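Local atomic coordinates of putative phosphosugar isomerase (Clostridium difficile, PDB entry 3G68), a protein that probably binds phosphorylated sugars through a pair of SIS domains and may act as a sugar-phosphate isomerase, though its own substrate is not established. Residues K209-I214 with I236-Y241; D257-I262 with T282-A287; K111-A116 with Y129-N134. One frame throughout, in Å; residues are numbered along the deposited sequence. Where two conformers were deposited one is given.

How the contacts relate
From the N terminus, contact 3 (111-116 with 129-134) comes first: it closes a loop of 12 residues without helix or strand and joins the fourth strand of one five-stranded parallel sheet to its edge. Contact 1 (209-214 with 236-241) then closes round helix 220-234, and contact 2 (257-262 with 282-287) round helix 271-279. The three follow in series; none nests or crosses. Contacts 1 and 2 share the second sheet, where strands 210-215 and 258-264 are neighbours; their centres lie 10 Å apart, and Glu-210 OE2 meets Ser-258 OG at 2.7 Å. Contact 3 lies across the chain's centre, its nearest atoms about 22 Å from contact 1.

Contact 1: K209-I214 with I236-Y241; sequences KEIRII and IPVTGY
The phenol of Tyr-241 and the guanidinium of Arg-212 meet with their planes 37° apart. Tyr-241 OH sits at the edge of the guanidinium, in its plane, 3.6 Å from Arg-212 NE, while the aliphatic part of the arginine approaches the ring obliquely, Arg-212 CD lying 3.5 Å from Tyr-241 CE1. At the ring's own edge lies Ile-213 O. Water 1 accepts from Arg-212 NH2 (3.0 Å) and also bonds Tyr-241 OH (3.1 Å), a bridge that ties the two polar ends together. Arg-212 NH1 forms a salt bridge with Glu-210 OE1 at 3.3 Å, and Glu-210 OE2 has a further partner in Ser-258. Beneath these groups, strands 210-214 and 238-241 run parallel, 15° apart, as the two strands of a right-handed beta-alpha-beta crossover through helix 220-234. Their backbone ladder runs from Ile-211 N, bonded to Pro-237 O, to Tyr-241 N, bonded to Ile-213 O at 2.8 Å. On the other face, Ile-211 and Val-238 lie side by side, and Ile-213 and Val-238 pack on helix 220-234. Ile-236, with CG1 between its backbone N and carbonyl carbon (chi1 59°), brings CD1 to 3.9 Å from Ile-211 CD1.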
loop_
_atom_site.group_PDB
_atom_site.type_symbol
_atom_site.label_atom_id
_atom_site.label_comp_id
_atom_site.label_asym_id
_atom_site.label_seq_id
_atom_site.Cartn_x
_atom_site.Cartn_y
_atom_site.Cartn_z
ATOM N N LYS B 209 -25.116 54.158 -20.474
ATOM C CA LYS B 209 -25.234 55.593 -20.717
ATOM C C LYS B 209 -24.705 56.394 -19.514
ATOM O O LYS B 209 -24.080 57.410 -19.717
ATOM C CB LYS B 209 -26.687 55.963 -20.962
ATOM C CG LYS B 209 -27.239 55.417 -22.294
ATOM C CD LYS B 209 -28.702 55.691 -22.458
ATOM C CE LYS B 209 -29.216 55.147 -23.797
ATOM N NZ LYS B 209 -28.871 53.697 -23.988
ATOM N N GLU B 210 -25.027 55.962 -18.292
ATOM C CA GLU B 210 -24.506 56.594 -17.063
ATOM C C GLU B 210 -24.634 55.603 -15.947
ATOM O O GLU B 210 -25.658 54.872 -15.849
ATOM C CB GLU B 210 -25.188 57.939 -16.774
ATOM C CG GLU B 210 -26.681 57.930 -16.599
ATOM C CD GLU B 210 -27.128 57.751 -15.167
ATOM O OE1 GLU B 210 -26.263 57.486 -14.316
ATOM O OE2 GLU B 210 -28.375 57.889 -14.896
ATOM N N ILE B 211 -23.613 55.560 -15.112
ATOM C CA ILE B 211 -23.530 54.555 -14.065
ATOM C C ILE B 211 -23.350 55.151 -12.677
ATOM O O ILE B 211 -22.683 56.163 -12.500
ATOM C CB ILE B 211 -22.302 53.625 -14.325
ATOM C CG1 ILE B 211 -22.382 52.941 -15.698
ATOM C CG2 ILE B 211 -22.182 52.548 -13.217
ATOM C CD1 ILE B 211 -21.083 52.268 -16.158
ATOM N N ARG B 212 -23.931 54.494 -11.683
ATOM C CA ARG B 212 -23.704 54.816 -10.292
ATOM C C ARG B 212 -23.382 53.495 -9.576
ATOM O O ARG B 212 -23.925 52.466 -9.931
ATOM C CB ARG B 212 -24.916 55.522 -9.663
ATOM C CG ARG B 212 -25.082 56.913 -10.209
ATOM C CD ARG B 212 -26.156 57.651 -9.439
ATOM N NE ARG B 212 -26.342 58.985 -9.978
ATOM C CZ ARG B 212 -27.123 59.275 -10.999
ATOM N NH1 ARG B 212 -27.862 58.340 -11.605
ATOM N NH2 ARG B 212 -27.194 60.535 -11.420
ATOM N N ILE B 213 -22.429 53.511 -8.662
ATOM C CA ILE B 213 -22.064 52.320 -7.876
ATOM C C ILE B 213 -22.460 52.653 -6.438
ATOM O O ILE B 213 -22.177 53.758 -5.960
ATOM C CB ILE B 213 -20.557 51.992 -7.934
ATOM C CG1 ILE B 213 -20.100 51.846 -9.378
ATOM C CG2 ILE B 213 -20.253 50.695 -7.140
ATOM C CD1 ILE B 213 -18.568 51.666 -9.509
ATOM N N ILE B 214 -23.147 51.721 -5.770
ATOM C CA ILE B 214 -23.539 51.894 -4.371
ATOM C C ILE B 214 -22.817 50.808 -3.575
ATOM O O ILE B 214 -22.980 49.607 -3.880
ATOM C CB ILE B 214 -25.057 51.762 -4.166
ATOM C CG1 ILE B 214 -25.818 52.683 -5.122
ATOM C CG2 ILE B 214 -25.430 52.016 -2.701
ATOM C CD1 ILE B 214 -27.303 52.558 -5.013
ATOM N N ILE B 236 -18.228 58.039 -19.772
ATOM C CA ILE B 236 -19.586 58.482 -19.519
ATOM C C ILE B 236 -19.614 58.902 -18.060
ATOM O O ILE B 236 -18.654 58.634 -17.320
ATOM C CB ILE B 236 -20.626 57.328 -19.765
ATOM C CG1 ILE B 236 -20.332 56.122 -18.868
ATOM C CG2 ILE B 236 -20.682 56.962 -21.263
ATOM C CD1 ILE B 236 -21.311 54.957 -19.042
ATOM N N PRO B 237 -20.710 59.527 -17.624
ATOM C CA PRO B 237 -20.773 59.845 -16.204
ATOM C C PRO B 237 -20.800 58.628 -15.308
ATOM O O PRO B 237 -21.622 57.704 -15.518
ATOM C CB PRO B 237 -22.075 60.641 -16.072
ATOM C CG PRO B 237 -22.262 61.233 -17.422
ATOM C CD PRO B 237 -21.865 60.104 -18.334
ATOM N N VAL B 238 -19.891 58.616 -14.335
ATOM C CA VAL B 238 -19.844 57.535 -13.325
ATOM C C VAL B 238 -19.502 58.091 -11.956
ATOM O O VAL B 238 -18.539 58.809 -11.802
ATOM C CB VAL B 238 -18.859 56.385 -13.631
ATOM C CG1 VAL B 238 -19.164 55.193 -12.679
ATOM C CG2 VAL B 238 -18.969 55.934 -15.081
ATOM N N THR B 239 -20.322 57.779 -10.971
ATOM C CA THR B 239 -20.075 58.226 -9.609
ATOM C C THR B 239 -20.328 57.084 -8.638
ATOM O O THR B 239 -21.238 56.283 -8.835
ATOM C CB THR B 239 -20.956 59.428 -9.282
ATOM O OG1 THR B 239 -20.718 60.439 -10.273
ATOM C CG2 THR B 239 -20.603 59.991 -7.907
ATOM N N GLY B 240 -19.511 57.009 -7.583
ATOM C CA GLY B 240 -19.644 55.982 -6.528
ATOM C C GLY B 240 -20.175 56.612 -5.264
ATOM O O GLY B 240 -19.851 57.774 -4.966
ATOM N N TYR B 241 -20.994 55.867 -4.520
ATOM C CA TYR B 241 -21.625 56.364 -3.289
ATOM C C TYR B 241 -21.665 55.300 -2.214
ATOM O O TYR B 241 -21.859 54.115 -2.515
ATOM C CB TYR B 241 -23.109 56.685 -3.554
ATOM C CG TYR B 241 -23.341 57.694 -4.651
ATOM C CD1 TYR B 241 -23.431 57.281 -5.982
ATOM C CD2 TYR B 241 -23.442 59.036 -4.381
ATOM C CE1 TYR B 241 -23.642 58.182 -7.006
ATOM C CE2 TYR B 241 -23.646 59.972 -5.422
ATOM C CZ TYR B 241 -23.733 59.518 -6.735
ATOM O OH TYR B 241 -23.929 60.393 -7.755
HETATM O O HOH W 1 -24.593 61.816 -10.485
#

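Contact 2: D257-I262 with T282-A287; sequences DSTIFI and TENVFA
Phe-286 packs beside Phe-261 on one face of two parallel strands, 258-262 and 284-287, whose axes run 12° apart and which helix 271-279 links into a beta-alpha-beta unit of the SIS-type sheet. Followed outward, Phe-286 CB meets Phe-261 CD1 at 3.7 Å and CG lies near Phe-261 CE1. Phe-286 CD2 lies 3.8 Å from Phe-261 CE1 and also near Ile-260 O, which sits at the ring edge. Farther out, Phe-286 CE2 reaches Thr-259 CG2 at 3.8 Å, again edge-on. The two rings are nearly parallel (24°) yet slid apart, with centroids 5.3 Å from each other, so they barely overlap. Beyond them the rings rest on helix 202-206, through Leu-205 and Lys-204. The other face carries Ile-260, Val-285 and Ile-262, the last packing on Met-274 and Ile-275. Backbone bonds join Ile-260 N to Asn-284 O and Phe-286 N to Ile-260 O. In the loop leading into the second strand, Thr-282 makes an ST turn, its OG1 accepting from Asn-284 N. Thr-282 OG1, anti to the backbone N (chi1 173°), also donates to Ser-258 O at 2.6 Å, in the carbonyl plane; Asn-284 ND2, 3.3 Å from Ser-258 O, is a second donor, standing above that plane.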
loop_
_atom_site.group_PDB
_atom_site.type_symbol
_atom_site.label_atom_id
_atom_site.label_comp_id
_atom_site.label_asym_id
_atom_site.label_seq_id
_atom_site.Cartn_x
_atom_site.Cartn_y
_atom_site.Cartn_z
ATOM N N ASP B 257 -32.756 55.049 -18.040
ATOM C CA ASP B 257 -31.440 54.980 -18.693
ATOM C C ASP B 257 -30.256 54.867 -17.701
ATOM O O ASP B 257 -29.091 54.850 -18.146
ATOM C CB ASP B 257 -31.209 56.215 -19.585
ATOM C CG ASP B 257 -31.949 56.166 -20.927
ATOM O OD1 ASP B 257 -32.388 55.084 -21.406
ATOM O OD2 ASP B 257 -32.034 57.257 -21.524
ATOM N N SER B 258 -30.525 54.818 -16.387
ATOM C CA SER B 258 -29.482 54.690 -15.374
ATOM C C SER B 258 -29.052 53.223 -15.216
ATOM O O SER B 258 -29.911 52.299 -15.233
ATOM C CB SER B 258 -29.998 55.127 -13.984
ATOM O OG SER B 258 -30.462 56.471 -13.978
ATOM N N THR B 259 -27.748 53.032 -15.050
ATOM C CA THR B 259 -27.141 51.758 -14.700
ATOM C C THR B 259 -26.639 51.887 -13.269
ATOM O O THR B 259 -25.959 52.888 -12.920
ATOM C CB THR B 259 -26.012 51.392 -15.633
ATOM O OG1 THR B 259 -26.530 51.232 -16.967
ATOM C CG2 THR B 259 -25.344 50.064 -15.176
ATOM N N ILE B 260 -26.924 50.866 -12.461
ATOM C CA ILE B 260 -26.496 50.839 -11.046
ATOM C C ILE B 260 -25.884 49.498 -10.694
ATOM O O ILE B 260 -26.439 48.436 -10.997
ATOM C CB ILE B 260 -27.617 51.117 -9.987
ATOM C CG1 ILE B 260 -28.435 52.355 -10.331
ATOM C CG2 ILE B 260 -26.997 51.312 -8.594
ATOM C CD1 ILE B 260 -29.459 52.102 -11.353
ATOM N N PHE B 261 -24.695 49.570 -10.076
ATOM C CA PHE B 261 -23.968 48.408 -9.569
ATOM C C PHE B 261 -24.052 48.511 -8.054
ATOM O O PHE B 261 -23.700 49.568 -7.493
ATOM C CB PHE B 261 -22.512 48.394 -9.992
ATOM C CG PHE B 261 -22.335 48.146 -11.428
ATOM C CD1 PHE B 261 -22.419 46.847 -11.923
ATOM C CD2 PHE B 261 -22.136 49.189 -12.310
ATOM C CE1 PHE B 261 -22.288 46.583 -13.263
ATOM C CE2 PHE B 261 -21.978 48.934 -13.685
ATOM C CZ PHE B 261 -22.053 47.628 -14.158
ATOM N N ILE B 262 -24.565 47.457 -7.416
ATOM C CA ILE B 262 -24.643 47.387 -5.953
ATOM C C ILE B 262 -23.613 46.357 -5.469
ATOM O O ILE B 262 -23.676 45.179 -5.821
ATOM C CB ILE B 262 -26.067 47.065 -5.447
ATOM C CG1 ILE B 262 -27.034 48.187 -5.924
ATOM C CG2 ILE B 262 -26.078 46.984 -3.907
ATOM C CD1 ILE B 262 -28.472 48.132 -5.377
ATOM N N THR B 282 -35.449 51.343 -13.239
ATOM C CA THR B 282 -34.509 50.939 -14.292
ATOM C C THR B 282 -34.293 49.432 -14.282
ATOM O O THR B 282 -34.305 48.798 -13.208
ATOM C CB THR B 282 -33.124 51.669 -14.163
ATOM O OG1 THR B 282 -32.185 51.128 -15.111
ATOM C CG2 THR B 282 -32.559 51.553 -12.758
ATOM N N GLU B 283 -34.120 48.890 -15.487
ATOM C CA GLU B 283 -33.873 47.467 -15.689
ATOM C C GLU B 283 -32.363 47.161 -15.619
ATOM O O GLU B 283 -31.937 46.003 -15.770
ATOM C CB GLU B 283 -34.502 47.019 -17.027
ATOM C CG GLU B 283 -36.029 47.244 -17.057
ATOM C CD GLU B 283 -36.731 46.706 -18.297
ATOM O OE1 GLU B 283 -37.996 46.754 -18.324
ATOM O OE2 GLU B 283 -36.047 46.245 -19.231
ATOM N N ASN B 284 -31.550 48.191 -15.366
ATOM C CA ASN B 284 -30.097 48.075 -15.315
ATOM C C ASN B 284 -29.498 48.081 -13.923
ATOM O O ASN B 284 -28.525 48.812 -13.666
ATOM C CB ASN B 284 -29.504 49.218 -16.165
ATOM C CG ASN B 284 -30.150 49.303 -17.517
ATOM O OD1 ASN B 284 -30.254 48.301 -18.224
ATOM N ND2 ASN B 284 -30.640 50.487 -17.871
ATOM N N VAL B 285 -30.066 47.269 -13.018
ATOM C CA VAL B 285 -29.542 47.120 -11.656
ATOM C C VAL B 285 -28.784 45.759 -11.576
ATOM O O VAL B 285 -29.335 44.692 -11.881
ATOM C CB VAL B 285 -30.613 47.237 -10.552
ATOM C CG1 VAL B 285 -29.897 47.119 -9.179
ATOM C CG2 VAL B 285 -31.373 48.589 -10.647
ATOM N N PHE B 286 -27.519 45.806 -11.185
ATOM C CA PHE B 286 -26.647 44.606 -11.106
ATOM C C PHE B 286 -26.107 44.523 -9.688
ATOM O O PHE B 286 -25.419 45.430 -9.253
ATOM C CB PHE B 286 -25.460 44.716 -12.087
ATOM C CG PHE B 286 -25.866 44.960 -13.515
ATOM C CD1 PHE B 286 -26.078 43.894 -14.393
ATOM C CD2 PHE B 286 -26.015 46.246 -13.995
ATOM C CE1 PHE B 286 -26.463 44.116 -15.685
ATOM C CE2 PHE B 286 -26.405 46.467 -15.320
ATOM C CZ PHE B 286 -26.626 45.409 -16.150
ATOM N N ALA B 287 -26.437 43.447 -8.961
ATOM C CA ALA B 287 -25.944 43.262 -7.589
ATOM C C ALA B 287 -24.811 42.256 -7.565
ATOM O O ALA B 287 -24.876 41.239 -8.212
ATOM C CB ALA B 287 -27.069 42.830 -6.665
#

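Contact 3: K111-A116 with Y129-N134; sequences KIASMA and YILTVN
Selenomethionine Met-115 and Leu-131 make the close-packed side of this contact. The Met-115 chain, extended beyond CG, crosses the leucine obliquely and brings CE to 3.8 Å from Leu-131 CD1, while its CG lies 3.5 Å from Leu-131 O. Leu-131 CD1 also touches Ala-113 CB, and Val-133 CG2 meets Met-115 CB at 4.0 Å; helix 145-165 packs on both Met-115 and Val-133. This is the border of the parallel sheet in the SIS domain: strand 111-116 is flanked by strand 84-90 on one side and by the short edge strand 129-130 on the other. Regular pairing holds Tyr-129 N to Ile-112 O, then Ser-114 N to Tyr-129 O at 3.0 Å. Past it the second segment is no longer strand, although Leu-131 N still bonds Ser-114 O and Val-133 N bonds Ala-116 O at 2.8 Å. The opposite face is looser. Here Ser-114 OG, bonded to Asp-124, comes within 3.6 Å of Ile-130 CA, while the exposed Ile-130 side chain stays 4.0 Å or more from it. Back on the Ala-113 face, Tyr-129 is partly exposed, its ring receiving Lys-111 CB and Ala-113 CB at the edge, with Lys-111 CB 4.3 Å from Tyr-129 CE2.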
loop_
_atom_site.group_PDB
_atom_site.type_symbol
_atom_site.label_atom_id
_atom_site.label_comp_id
_atom_site.label_asym_id
_atom_site.label_seq_id
_atom_site.Cartn_x
_atom_site.Cartn_y
_atom_site.Cartn_z
ATOM N N LYS B 111 8.152 63.242 9.414
ATOM C CA LYS B 111 8.919 62.182 8.758
ATOM C C LYS B 111 8.199 61.884 7.431
ATOM O O LYS B 111 6.971 61.955 7.373
ATOM C CB LYS B 111 8.992 60.961 9.661
ATOM C CG LYS B 111 9.828 61.229 10.900
ATOM C CD LYS B 111 9.729 60.138 11.910
ATOM C CE LYS B 111 10.721 60.367 13.045
ATOM N NZ LYS B 111 10.739 59.213 13.993
ATOM N N ILE B 112 8.958 61.614 6.370
ATOM C CA ILE B 112 8.393 61.417 5.043
ATOM C C ILE B 112 8.664 60.011 4.513
ATOM O O ILE B 112 9.804 59.512 4.562
ATOM C CB ILE B 112 8.976 62.426 4.032
ATOM C CG1 ILE B 112 8.838 63.875 4.537
ATOM C CG2 ILE B 112 8.311 62.280 2.659
ATOM C CD1 ILE B 112 7.397 64.352 4.836
ATOM N N ALA B 113 7.612 59.379 4.010
ATOM C CA ALA B 113 7.710 58.071 3.380
ATOM C C ALA B 113 7.077 58.172 2.004
ATOM O O ALA B 113 6.119 58.952 1.817
ATOM C CB ALA B 113 7.023 57.014 4.227
ATOM N N SER B 114 7.621 57.417 1.046
ATOM C CA SER B 114 7.091 57.370 -0.312
ATOM C C SER B 114 6.611 55.955 -0.688
ATOM O O SER B 114 7.150 54.961 -0.216
ATOM C CB SER B 114 8.126 57.866 -1.336
ATOM O OG SER B 114 9.357 57.142 -1.261
HETATM N N MSE B 115 5.560 55.888 -1.509
HETATM C CA MSE B 115 5.071 54.636 -2.064
HETATM C C MSE B 115 4.797 54.838 -3.542
HETATM O O MSE B 115 3.687 55.196 -3.957
HETATM C CB MSE B 115 3.833 54.134 -1.318
HETATM C CG MSE B 115 4.116 53.753 0.114
HETATM SE SE MSE B 115 2.689 52.592 0.816
HETATM C CE MSE B 115 3.512 52.113 2.629
ATOM N N ALA B 116 5.857 54.700 -4.321
ATOM C CA ALA B 116 5.792 54.779 -5.765
ATOM C C ALA B 116 5.908 53.365 -6.334
ATOM O O ALA B 116 6.453 52.457 -5.678
ATOM C CB ALA B 116 6.907 55.680 -6.288
ATOM N N TYR B 129 11.956 57.364 4.014
ATOM C CA TYR B 129 11.698 55.919 3.828
ATOM C C TYR B 129 11.092 55.618 2.469
ATOM O O TYR B 129 9.958 56.022 2.211
ATOM C CB TYR B 129 10.745 55.421 4.919
ATOM C CG TYR B 129 11.161 55.941 6.244
ATOM C CD1 TYR B 129 12.297 55.427 6.875
ATOM C CD2 TYR B 129 10.478 56.981 6.850
ATOM C CE1 TYR B 129 12.726 55.931 8.088
ATOM C CE2 TYR B 129 10.887 57.489 8.071
ATOM C CZ TYR B 129 12.015 56.962 8.682
ATOM O OH TYR B 129 12.428 57.468 9.882
ATOM N N ILE B 130 11.848 54.939 1.607
ATOM C CA ILE B 130 11.408 54.636 0.252
ATOM C C ILE B 130 10.752 53.272 0.329
ATOM O O ILE B 130 11.436 52.248 0.287
ATOM C CB ILE B 130 12.592 54.669 -0.732
ATOM C CG1 ILE B 130 13.185 56.080 -0.778
ATOM C CG2 ILE B 130 12.165 54.243 -2.130
ATOM C CD1 ILE B 130 14.470 56.180 -1.597
ATOM N N LEU B 131 9.425 53.278 0.479
ATOM C CA LEU B 131 8.621 52.063 0.656
ATOM C C LEU B 131 7.949 51.686 -0.668
ATOM O O LEU B 131 6.713 51.630 -0.773
ATOM C CB LEU B 131 7.589 52.304 1.762
ATOM C CG LEU B 131 8.081 52.803 3.111
ATOM C CD1 LEU B 131 6.897 53.031 4.030
ATOM C CD2 LEU B 131 9.075 51.790 3.737
ATOM N N THR B 132 8.803 51.470 -1.666
ATOM C CA THR B 132 8.431 51.151 -3.038
ATOM C C THR B 132 7.407 50.024 -3.126
ATOM O O THR B 132 7.545 49.004 -2.454
ATOM C CB THR B 132 9.680 50.740 -3.838
ATOM O OG1 THR B 132 10.729 51.703 -3.585
ATOM C CG2 THR B 132 9.368 50.663 -5.334
ATOM N N VAL B 133 6.360 50.252 -3.914
ATOM C CA VAL B 133 5.351 49.242 -4.174
ATOM C C VAL B 133 5.951 48.449 -5.330
ATOM O O VAL B 133 5.972 48.918 -6.465
ATOM C CB VAL B 133 3.982 49.857 -4.555
ATOM C CG1 VAL B 133 2.977 48.730 -4.880
ATOM C CG2 VAL B 133 3.472 50.735 -3.445
ATOM N N ASN B 134 6.438 47.236 -5.057
ATOM C CA ASN B 134 7.126 46.441 -6.082
ATOM C C ASN B 134 6.196 45.604 -6.933
ATOM O O ASN B 134 6.302 44.381 -6.950
ATOM C CB ASN B 134 8.205 45.570 -5.407
ATOM C CG ASN B 134 9.285 46.400 -4.770
ATOM O OD1 ASN B 134 9.579 46.258 -3.574
ATOM N ND2 ASN B 134 9.861 47.311 -5.551
#